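Side-chain contacts in putative integrase (Listeria innocua, PDB 5U96), which probably binds DNA and exchanges strands in site-specific recombination as a serine integrase, whose directionality is mediated by the coiled-coil domain described here: residues K15-L20 with S29-M34; N4-I9 with N43-Q48; K8-K13 with N36-Q41. All blocks are in the same frame, centred on the assembly; numbering follows the deposited sequence.

Interaction 1 of 3, residues K15-L20 with S29-M34; sequences KRLFDL and SELDSM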
loop_
_atom_site.group_PDB
_atom_site.type_symbol
_atom_site.label_atom_id
_atom_site.label_comp_id
_atom_site.label_asym_id
_atom_site.label_seq_id
_atom_site.Cartn_x
_atom_site.Cartn_y
_atom_site.Cartn_z
ATOM N N LYS A 15 -8.162 5.471 5.759
ATOM C CA LYS A 15 -9.290 4.556 5.927
ATOM C C LYS A 15 -9.118 3.319 5.063
ATOM O O LYS A 15 -9.117 2.196 5.568
ATOM C CB LYS A 15 -10.614 5.240 5.574
ATOM C CG LYS A 15 -11.800 4.275 5.507
ATOM C CD LYS A 15 -13.071 4.948 5.030
ATOM C CE LYS A 15 -14.158 3.917 4.756
ATOM N NZ LYS A 15 -13.905 3.144 3.505
ATOM N N ARG A 16 -8.996 3.546 3.758
ATOM C CA ARG A 16 -8.849 2.474 2.780
ATOM C C ARG A 16 -7.801 1.479 3.250
ATOM O O ARG A 16 -8.020 0.269 3.242
ATOM C CB ARG A 16 -8.459 3.046 1.416
ATOM C CG ARG A 16 -9.443 4.066 0.858
ATOM C CD ARG A 16 -10.484 3.411 -0.016
ATOM N NE ARG A 16 -9.896 2.852 -1.226
ATOM C CZ ARG A 16 -10.499 1.968 -2.011
ATOM N NH1 ARG A 16 -11.713 1.524 -1.716
ATOM N NH2 ARG A 16 -9.883 1.519 -3.090
ATOM N N LEU A 17 -6.668 2.014 3.685
ATOM C CA LEU A 17 -5.578 1.207 4.206
ATOM C C LEU A 17 -6.015 0.408 5.428
ATOM O O LEU A 17 -5.629 -0.750 5.589
ATOM C CB LEU A 17 -4.389 2.100 4.557
ATOM C CG LEU A 17 -3.120 1.413 5.060
ATOM C CD1 LEU A 17 -2.603 0.422 4.030
ATOM C CD2 LEU A 17 -2.056 2.452 5.398
ATOM N N PHE A 18 -6.821 1.022 6.288
ATOM C CA PHE A 18 -7.266 0.346 7.499
ATOM C C PHE A 18 -8.233 -0.784 7.166
ATOM O O PHE A 18 -8.303 -1.781 7.882
ATOM C CB PHE A 18 -7.926 1.318 8.475
ATOM C CG PHE A 18 -8.079 0.756 9.860
ATOM C CD1 PHE A 18 -7.064 0.893 10.792
ATOM C CD2 PHE A 18 -9.226 0.071 10.225
ATOM C CE1 PHE A 18 -7.196 0.370 12.063
ATOM C CE2 PHE A 18 -9.361 -0.455 11.495
ATOM C CZ PHE A 18 -8.345 -0.304 12.414
ATOM N N ASP A 19 -8.972 -0.626 6.073
ATOM C CA ASP A 19 -9.938 -1.635 5.653
ATOM C C ASP A 19 -9.247 -2.951 5.308
ATOM O O ASP A 19 -9.885 -4.001 5.263
ATOM C CB ASP A 19 -10.741 -1.141 4.448
ATOM C CG ASP A 19 -11.366 0.219 4.680
ATOM O OD1 ASP A 19 -11.480 0.629 5.853
ATOM O OD2 ASP A 19 -11.747 0.877 3.690
ATOM N N LEU A 20 -7.942 -2.887 5.060
ATOM C CA LEU A 20 -7.163 -4.083 4.760
ATOM C C LEU A 20 -6.780 -4.815 6.043
ATOM O O LEU A 20 -6.630 -6.037 6.045
ATOM C CB LEU A 20 -5.909 -3.721 3.961
ATOM C CG LEU A 20 -6.152 -3.060 2.601
ATOM C CD1 LEU A 20 -4.830 -2.755 1.915
ATOM C CD2 LEU A 20 -7.026 -3.934 1.712
ATOM N N SER A 29 3.157 -5.876 8.208
ATOM C CA SER A 29 4.392 -5.120 8.031
ATOM C C SER A 29 4.382 -4.368 6.705
ATOM O O SER A 29 4.938 -3.276 6.598
ATOM C CB SER A 29 5.606 -6.048 8.104
ATOM O OG SER A 29 5.598 -6.982 7.041
ATOM N N GLU A 30 3.754 -4.962 5.695
ATOM C CA GLU A 30 3.563 -4.291 4.415
ATOM C C GLU A 30 2.712 -3.041 4.604
ATOM O O GLU A 30 3.020 -1.976 4.070
ATOM C CB GLU A 30 2.897 -5.226 3.402
ATOM C CG GLU A 30 3.661 -6.512 3.122
ATOM C CD GLU A 30 2.896 -7.454 2.209
ATOM O OE1 GLU A 30 1.768 -7.104 1.799
ATOM O OE2 GLU A 30 3.420 -8.545 1.903
ATOM N N LEU A 31 1.642 -3.185 5.378
ATOM C CA LEU A 31 0.683 -2.109 5.592
ATOM C C LEU A 31 1.229 -1.034 6.534
ATOM O O LEU A 31 0.737 0.095 6.547
ATOM C CB LEU A 31 -0.624 -2.678 6.152
ATOM C CG LEU A 31 -1.296 -3.804 5.362
ATOM C CD1 LEU A 31 -2.356 -4.471 6.222
ATOM C CD2 LEU A 31 -1.908 -3.278 4.074
ATOM N N ASP A 32 2.249 -1.385 7.315
ATOM C CA ASP A 32 2.806 -0.476 8.316
ATOM C C ASP A 32 3.759 0.535 7.685
ATOM O O ASP A 32 3.923 1.643 8.194
ATOM C CB ASP A 32 3.536 -1.264 9.411
ATOM C CG ASP A 32 2.594 -1.804 10.473
ATOM O OD1 ASP A 32 1.386 -1.948 10.191
ATOM O OD2 ASP A 32 3.066 -2.088 11.595
ATOM N N SER A 33 4.384 0.148 6.578
ATOM C CA SER A 33 5.355 1.006 5.910
ATOM C C SER A 33 4.694 2.222 5.272
ATOM O O SER A 33 5.210 3.336 5.358
ATOM C CB SER A 33 6.119 0.220 4.845
ATOM O OG SER A 33 6.876 -0.823 5.432
ATOM N N MET A 34 3.557 2.006 4.622
ATOM C CA MET A 34 2.842 3.093 3.963
ATOM C C MET A 34 2.076 3.929 4.977
ATOM O O MET A 34 1.858 5.120 4.772
ATOM C CB MET A 34 1.887 2.545 2.910
ATOM C CG MET A 34 2.563 1.649 1.892
ATOM S SD MET A 34 1.403 0.929 0.728
ATOM C CE MET A 34 0.500 -0.188 1.796
#

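Interaction 2 of 3, residues N4-I9 with N43-Q48; sequences NEKLKI and NYYEAQ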
loop_
_atom_site.group_PDB
_atom_site.type_symbol
_atom_site.label_atom_id
_atom_site.label_comp_id
_atom_site.label_asym_id
_atom_site.label_seq_id
_atom_site.Cartn_x
_atom_site.Cartn_y
_atom_site.Cartn_z
ATOM N N ASN A 4 -5.747 23.284 2.744
ATOM C CA ASN A 4 -6.507 22.925 3.934
ATOM C C ASN A 4 -7.220 21.584 3.785
ATOM O O ASN A 4 -7.385 20.850 4.759
ATOM C CB ASN A 4 -7.532 24.017 4.251
ATOM C CG ASN A 4 -6.926 25.409 4.257
ATOM O OD1 ASN A 4 -7.264 26.247 3.421
ATOM N ND2 ASN A 4 -6.031 25.665 5.205
ATOM N N GLU A 5 -7.630 21.268 2.560
ATOM C CA GLU A 5 -8.490 20.117 2.305
ATOM C C GLU A 5 -7.708 18.889 1.841
ATOM O O GLU A 5 -8.235 18.052 1.107
ATOM C CB GLU A 5 -9.549 20.476 1.257
ATOM C CG GLU A 5 -10.371 21.725 1.583
ATOM C CD GLU A 5 -9.605 23.022 1.373
ATOM O OE1 GLU A 5 -8.450 22.969 0.901
ATOM O OE2 GLU A 5 -10.159 24.098 1.685
ATOM N N LYS A 6 -6.458 18.777 2.280
ATOM C CA LYS A 6 -5.612 17.648 1.902
ATOM C C LYS A 6 -5.668 16.540 2.946
ATOM O O LYS A 6 -5.373 15.384 2.648
ATOM C CB LYS A 6 -4.166 18.106 1.698
ATOM C CG LYS A 6 -4.007 19.099 0.559
ATOM C CD LYS A 6 -2.671 18.957 -0.156
ATOM C CE LYS A 6 -2.754 19.521 -1.565
ATOM N NZ LYS A 6 -1.486 20.170 -1.990
ATOM N N LEU A 7 -6.055 16.895 4.168
ATOM C CA LEU A 7 -6.105 15.931 5.260
ATOM C C LEU A 7 -7.267 14.958 5.089
ATOM O O LEU A 7 -7.153 13.781 5.434
ATOM C CB LEU A 7 -6.214 16.649 6.606
ATOM C CG LEU A 7 -4.957 17.409 7.031
ATOM C CD1 LEU A 7 -5.288 18.846 7.395
ATOM C CD2 LEU A 7 -4.273 16.707 8.195
ATOM N N LYS A 8 -8.386 15.448 4.561
ATOM C CA LYS A 8 -9.553 14.599 4.338
ATOM C C LYS A 8 -9.246 13.522 3.305
ATOM O O LYS A 8 -9.782 12.416 3.375
ATOM C CB LYS A 8 -10.756 15.427 3.888
ATOM C CG LYS A 8 -11.359 16.296 4.981
ATOM C CD LYS A 8 -12.566 17.071 4.473
ATOM C CE LYS A 8 -12.987 18.168 5.439
ATOM N NZ LYS A 8 -11.922 19.193 5.615
ATOM N N ILE A 9 -8.389 13.849 2.343
ATOM C CA ILE A 9 -7.935 12.864 1.373
ATOM C C ILE A 9 -7.020 11.858 2.060
ATOM O O ILE A 9 -7.128 10.654 1.835
ATOM C CB ILE A 9 -7.187 13.515 0.191
ATOM C CG1 ILE A 9 -8.142 14.408 -0.611
ATOM C CG2 ILE A 9 -6.565 12.439 -0.698
ATOM C CD1 ILE A 9 -7.522 15.018 -1.855
ATOM N N ASN A 43 0.818 14.664 9.672
ATOM C CA ASN A 43 1.533 15.424 10.687
ATOM C C ASN A 43 1.990 16.787 10.177
ATOM O O ASN A 43 1.873 17.791 10.880
ATOM C CB ASN A 43 2.741 14.627 11.183
ATOM C CG ASN A 43 3.266 15.126 12.514
ATOM O OD1 ASN A 43 2.569 15.827 13.249
ATOM N ND2 ASN A 43 4.501 14.761 12.836
ATOM N N TYR A 44 2.511 16.818 8.954
ATOM C CA TYR A 44 2.998 18.061 8.364
ATOM C C TYR A 44 1.844 19.021 8.086
ATOM O O TYR A 44 1.965 20.226 8.308
ATOM C CB TYR A 44 3.772 17.786 7.072
ATOM C CG TYR A 44 4.454 19.017 6.510
ATOM C CD1 TYR A 44 5.578 19.552 7.126
ATOM C CD2 TYR A 44 3.972 19.648 5.371
ATOM C CE1 TYR A 44 6.204 20.680 6.624
ATOM C CE2 TYR A 44 4.594 20.775 4.860
ATOM C CZ TYR A 44 5.707 21.288 5.492
ATOM O OH TYR A 44 6.327 22.411 4.990
ATOM N N TYR A 45 0.728 18.482 7.600
ATOM C CA TYR A 45 -0.459 19.288 7.333
ATOM C C TYR A 45 -0.947 19.956 8.614
ATOM O O TYR A 45 -1.456 21.076 8.587
ATOM C CB TYR A 45 -1.572 18.427 6.725
ATOM C CG TYR A 45 -1.338 17.992 5.287
ATOM C CD1 TYR A 45 -0.533 18.733 4.431
ATOM C CD2 TYR A 45 -1.933 16.841 4.788
ATOM C CE1 TYR A 45 -0.325 18.338 3.122
ATOM C CE2 TYR A 45 -1.729 16.437 3.480
ATOM C CZ TYR A 45 -0.925 17.190 2.652
ATOM O OH TYR A 45 -0.718 16.795 1.350
ATOM N N GLU A 46 -0.787 19.261 9.735
ATOM C CA GLU A 46 -1.105 19.826 11.039
ATOM C C GLU A 46 -0.056 20.851 11.444
ATOM O O GLU A 46 -0.377 21.912 11.980
ATOM C CB GLU A 46 -1.190 18.724 12.096
ATOM C CG GLU A 46 -2.474 17.911 12.050
ATOM C CD GLU A 46 -2.334 16.552 12.715
ATOM O OE1 GLU A 46 -1.298 16.302 13.364
ATOM O OE2 GLU A 46 -3.266 15.730 12.586
ATOM N N ALA A 47 1.203 20.525 11.174
ATOM C CA ALA A 47 2.326 21.336 11.624
ATOM C C ALA A 47 2.440 22.651 10.856
ATOM O O ALA A 47 2.916 23.646 11.397
ATOM C CB ALA A 47 3.614 20.549 11.501
ATOM N N GLN A 48 2.016 22.656 9.598
ATOM C CA GLN A 48 2.073 23.871 8.791
ATOM C C GLN A 48 1.142 24.944 9.341
ATOM O O GLN A 48 1.412 26.137 9.212
ATOM C CB GLN A 48 1.720 23.576 7.334
ATOM C CG GLN A 48 2.888 23.084 6.502
ATOM C CD GLN A 48 2.628 23.209 5.014
ATOM O OE1 GLN A 48 3.160 24.100 4.351
ATOM N NE2 GLN A 48 1.810 22.311 4.480
#

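Interaction 3 of 3, residues K8-K13 with N36-Q41; sequences KIEHAK and NDIDAQ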
loop_
_atom_site.group_PDB
_atom_site.type_symbol
_atom_site.label_atom_id
_atom_site.label_comp_id
_atom_site.label_asym_id
_atom_site.label_seq_id
_atom_site.Cartn_x
_atom_site.Cartn_y
_atom_site.Cartn_z
ATOM N N LYS A 8 -8.386 15.448 4.561
ATOM C CA LYS A 8 -9.553 14.599 4.338
ATOM C C LYS A 8 -9.246 13.522 3.305
ATOM O O LYS A 8 -9.782 12.416 3.375
ATOM C CB LYS A 8 -10.756 15.427 3.888
ATOM C CG LYS A 8 -11.359 16.296 4.981
ATOM C CD LYS A 8 -12.566 17.071 4.473
ATOM C CE LYS A 8 -12.987 18.168 5.439
ATOM N NZ LYS A 8 -11.922 19.193 5.615
ATOM N N ILE A 9 -8.389 13.849 2.343
ATOM C CA ILE A 9 -7.935 12.864 1.373
ATOM C C ILE A 9 -7.020 11.858 2.060
ATOM O O ILE A 9 -7.128 10.654 1.835
ATOM C CB ILE A 9 -7.187 13.515 0.191
ATOM C CG1 ILE A 9 -8.142 14.408 -0.611
ATOM C CG2 ILE A 9 -6.565 12.439 -0.698
ATOM C CD1 ILE A 9 -7.522 15.018 -1.855
ATOM N N GLU A 10 -6.116 12.361 2.895
ATOM C CA GLU A 10 -5.188 11.505 3.625
ATOM C C GLU A 10 -5.941 10.569 4.565
ATOM O O GLU A 10 -5.547 9.419 4.755
ATOM C CB GLU A 10 -4.183 12.350 4.411
ATOM C CG GLU A 10 -3.077 12.956 3.556
ATOM C CD GLU A 10 -2.155 11.909 2.955
ATOM O OE1 GLU A 10 -2.035 10.810 3.538
ATOM O OE2 GLU A 10 -1.553 12.183 1.896
ATOM N N HIS A 11 -7.026 11.068 5.149
ATOM C CA HIS A 11 -7.869 10.249 6.011
ATOM C C HIS A 11 -8.582 9.185 5.188
ATOM O O HIS A 11 -8.772 8.059 5.645
ATOM C CB HIS A 11 -8.883 11.116 6.757
ATOM C CG HIS A 11 -8.266 12.014 7.782
ATOM N ND1 HIS A 11 -8.735 13.284 8.040
ATOM C CD2 HIS A 11 -7.218 11.824 8.617
ATOM C CE1 HIS A 11 -8.002 13.839 8.987
ATOM N NE2 HIS A 11 -7.074 12.974 9.355
ATOM N N ALA A 12 -8.975 9.550 3.971
ATOM C CA ALA A 12 -9.537 8.584 3.041
ATOM C C ALA A 12 -8.447 7.601 2.635
ATOM O O ALA A 12 -8.697 6.407 2.501
ATOM C CB ALA A 12 -10.119 9.279 1.823
ATOM N N LYS A 13 -7.233 8.110 2.450
ATOM C CA LYS A 13 -6.088 7.256 2.159
ATOM C C LYS A 13 -5.760 6.386 3.368
ATOM O O LYS A 13 -5.242 5.279 3.221
ATOM C CB LYS A 13 -4.869 8.093 1.761
ATOM C CG LYS A 13 -4.932 8.655 0.344
ATOM C CD LYS A 13 -3.716 9.515 0.002
ATOM C CE LYS A 13 -2.408 8.744 0.124
ATOM N NZ LYS A 13 -1.246 9.515 -0.400
ATOM N N ASN A 36 3.234 4.599 7.861
ATOM C CA ASN A 36 4.283 5.474 8.363
ATOM C C ASN A 36 4.392 6.729 7.505
ATOM O O ASN A 36 4.665 7.818 8.010
ATOM C CB ASN A 36 5.620 4.734 8.398
ATOM C CG ASN A 36 6.771 5.620 8.831
ATOM O OD1 ASN A 36 6.922 5.927 10.013
ATOM N ND2 ASN A 36 7.600 6.022 7.874
ATOM N N ASP A 37 4.171 6.564 6.206
ATOM C CA ASP A 37 4.179 7.686 5.275
ATOM C C ASP A 37 2.870 8.462 5.352
ATOM O O ASP A 37 2.863 9.691 5.290
ATOM C CB ASP A 37 4.412 7.195 3.845
ATOM C CG ASP A 37 5.736 6.474 3.684
ATOM O OD1 ASP A 37 6.714 6.864 4.356
ATOM O OD2 ASP A 37 5.798 5.516 2.886
ATOM N N ILE A 38 1.761 7.739 5.486
ATOM C CA ILE A 38 0.445 8.364 5.547
ATOM C C ILE A 38 0.265 9.155 6.843
ATOM O O ILE A 38 -0.224 10.282 6.818
ATOM C CB ILE A 38 -0.681 7.315 5.417
ATOM C CG1 ILE A 38 -0.792 6.848 3.961
ATOM C CG2 ILE A 38 -2.008 7.895 5.891
ATOM C CD1 ILE A 38 -1.793 5.731 3.740
ATOM N N ASP A 39 0.652 8.565 7.971
ATOM C CA ASP A 39 0.571 9.255 9.257
ATOM C C ASP A 39 1.442 10.507 9.265
ATOM O O ASP A 39 1.044 11.548 9.786
ATOM C CB ASP A 39 0.992 8.328 10.402
ATOM C CG ASP A 39 -0.039 7.257 10.702
ATOM O OD1 ASP A 39 -1.208 7.418 10.297
ATOM O OD2 ASP A 39 0.318 6.256 11.357
ATOM N N ALA A 40 2.633 10.397 8.685
ATOM C CA ALA A 40 3.577 11.508 8.645
ATOM C C ALA A 40 3.032 12.682 7.839
ATOM O O ALA A 40 3.187 13.836 8.234
ATOM C CB ALA A 40 4.901 11.048 8.064
ATOM N N GLN A 41 2.398 12.385 6.710
ATOM C CA GLN A 41 1.856 13.430 5.848
ATOM C C GLN A 41 0.729 14.179 6.552
ATOM O O GLN A 41 0.539 15.375 6.336
ATOM C CB GLN A 41 1.357 12.836 4.529
ATOM C CG GLN A 41 0.874 13.874 3.526
ATOM C CD GLN A 41 1.869 14.999 3.324
ATOM O OE1 GLN A 41 1.677 16.107 3.821
ATOM N NE2 GLN A 41 2.943 14.719 2.598
#

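Interaction 1 of 3, residues K15-L20 with S29-M34
Leu31 and Met34, on helix 28-50, meet Leu17 and Leu20 of helix 7-23 in the leucine-rich seam of an antiparallel helical hairpin, the coiled-coil domain of the integrase. The short axes pass 10.6 Å apart with their directions at 167°. Ahead of Leu31 in the sequence, Glu30 faces the partner chain, where its OE2 forms a salt bridge with Lys14 of the second subunit. Leu31 reaches between the two leucines of the first helix: its CD2 lies 3.7 Å from Leu20 CD1 and 3.8 Å from Leu17 CD1. The side chains of Leu17 and Leu31 lie alongside each other, pointing oppositely. The first torsion of Leu17 (chi1 -177°) sends its branch toward the second helix, where CD1 meets Leu31 and Met34 and CD2 comes 3.8 Å from Leu31 O. Asp32 starts away from the first segment, but its OD1 is hydrogen-bonded to Tyr21 OH of helix 7-23. Met34 enters last. Phe18 of the second subunit packs on both Glu30 and Met34, so one flank of the seam borders the dimer interface. The thioether chain bends at its last torsion (chi3 -69°), which brings the terminal methyl CE of Met34 to 3.9 Å from Leu17 CD1.

Interaction 2 of 3, residues N4-I9 with N43-Q48
Leu7 and Tyr45 are the nearest backbone pair between the two segments, 6.9 Å from CA to CA, where the N-terminal segment 4-9 runs beside the C-terminal part of helix 28-50. Tyr45 points toward that segment, with Lys6 CB over one face of its ring and Leu7 against its CB. From Lys6 it is the aliphatic root that makes a CH-pi contact: CB sits 3.8 Å from the centroid of the Tyr45 ring, 29° off the ring normal, and nearest to the CE2 and CZ side. The lysine chain then crosses the tyrosine at about a right angle, CD of Lys6 passing 3.3 Å from Tyr45 OH, a van der Waals contact. The bend at chi2 (-147°) carries CD over to the hydroxyl, beyond which the chain runs away from the second segment. This is the open end of the antiparallel coiled-coil hairpin, remote from the turn that joins the helices, and neither segment is touched by the second subunit. Although the CB of Leu7 does not head for the other helix, its branch swings inward, so that CG and CD2 of Leu7 each lie 3.5 Å from Tyr45 CB. The other methyl, Leu7 CD1, is 3.8 Å from the same Tyr45 CB. On the flank, Glu46 CG makes a loose approach, 4.4 Å from Leu7 CD2.

Interaction 3 of 3, residues K8-K13 with N36-Q41
The middle of the antiparallel coiled-coil hairpin consists here of a mixed polar and apolar layer, in which Glu10 and Lys13 of helix 7-23 meet Ile38 and Gln41 of helix 28-50 with no hydrogen bond between the two segments. The short axes come within 9.9 Å and cross at -159°. Glu10 folds back at chi2 (-66°) and lays its carboxylate across both partners. Glu10 OE1 is 3.7 Å from Ile38 CG2; this contact buries the oxygen, which has no polar partner anywhere in the model. Glu10 OE2 lies 3.4 Å from Gln41 CG and is paired within its own helix with Lys13 NZ, at 3.5 Å, in a salt bridge. Burial would tend to favour the protonated acid and the nearby Lys13 ammonium the carboxylate, so the net effect is open. The Gln41 chain runs almost perpendicular to that of Glu10, its methylenes touching the acid and its amide tilted 45° from the carboxylate. Lys14, next along the first helix, pairs with Asp39 OD1. Ile22 of the second subunit packs on both Lys13 and Ile38. The long arm of Ile38 ends against the first helix's backbone, CD1 3.5 Å from Lys13 O.

How the interactions relate
All three interactions join helix 7-23 to helix 28-50 at successive levels of one hairpin. Interaction 1 lies nearest the turn, the centre of interaction 3 about 2 Å from the centre of the chain, and interaction 2 at the open end, its centre about 19 Å from that of interaction 1. Interaction 3 bridges the outer two: Leu17 CD2 packs on Ile38 CD1 at 3.7 Å, and Tyr45 CE2 meets Glu10 CG at 3.7 Å. Interactions 2 and 3 start from overlapping parts of the chain. The character changes along the seam, from leucine and methionine through a carboxylate layer to a tyrosine. The second subunit touches interactions 1 and 3 but not interaction 2.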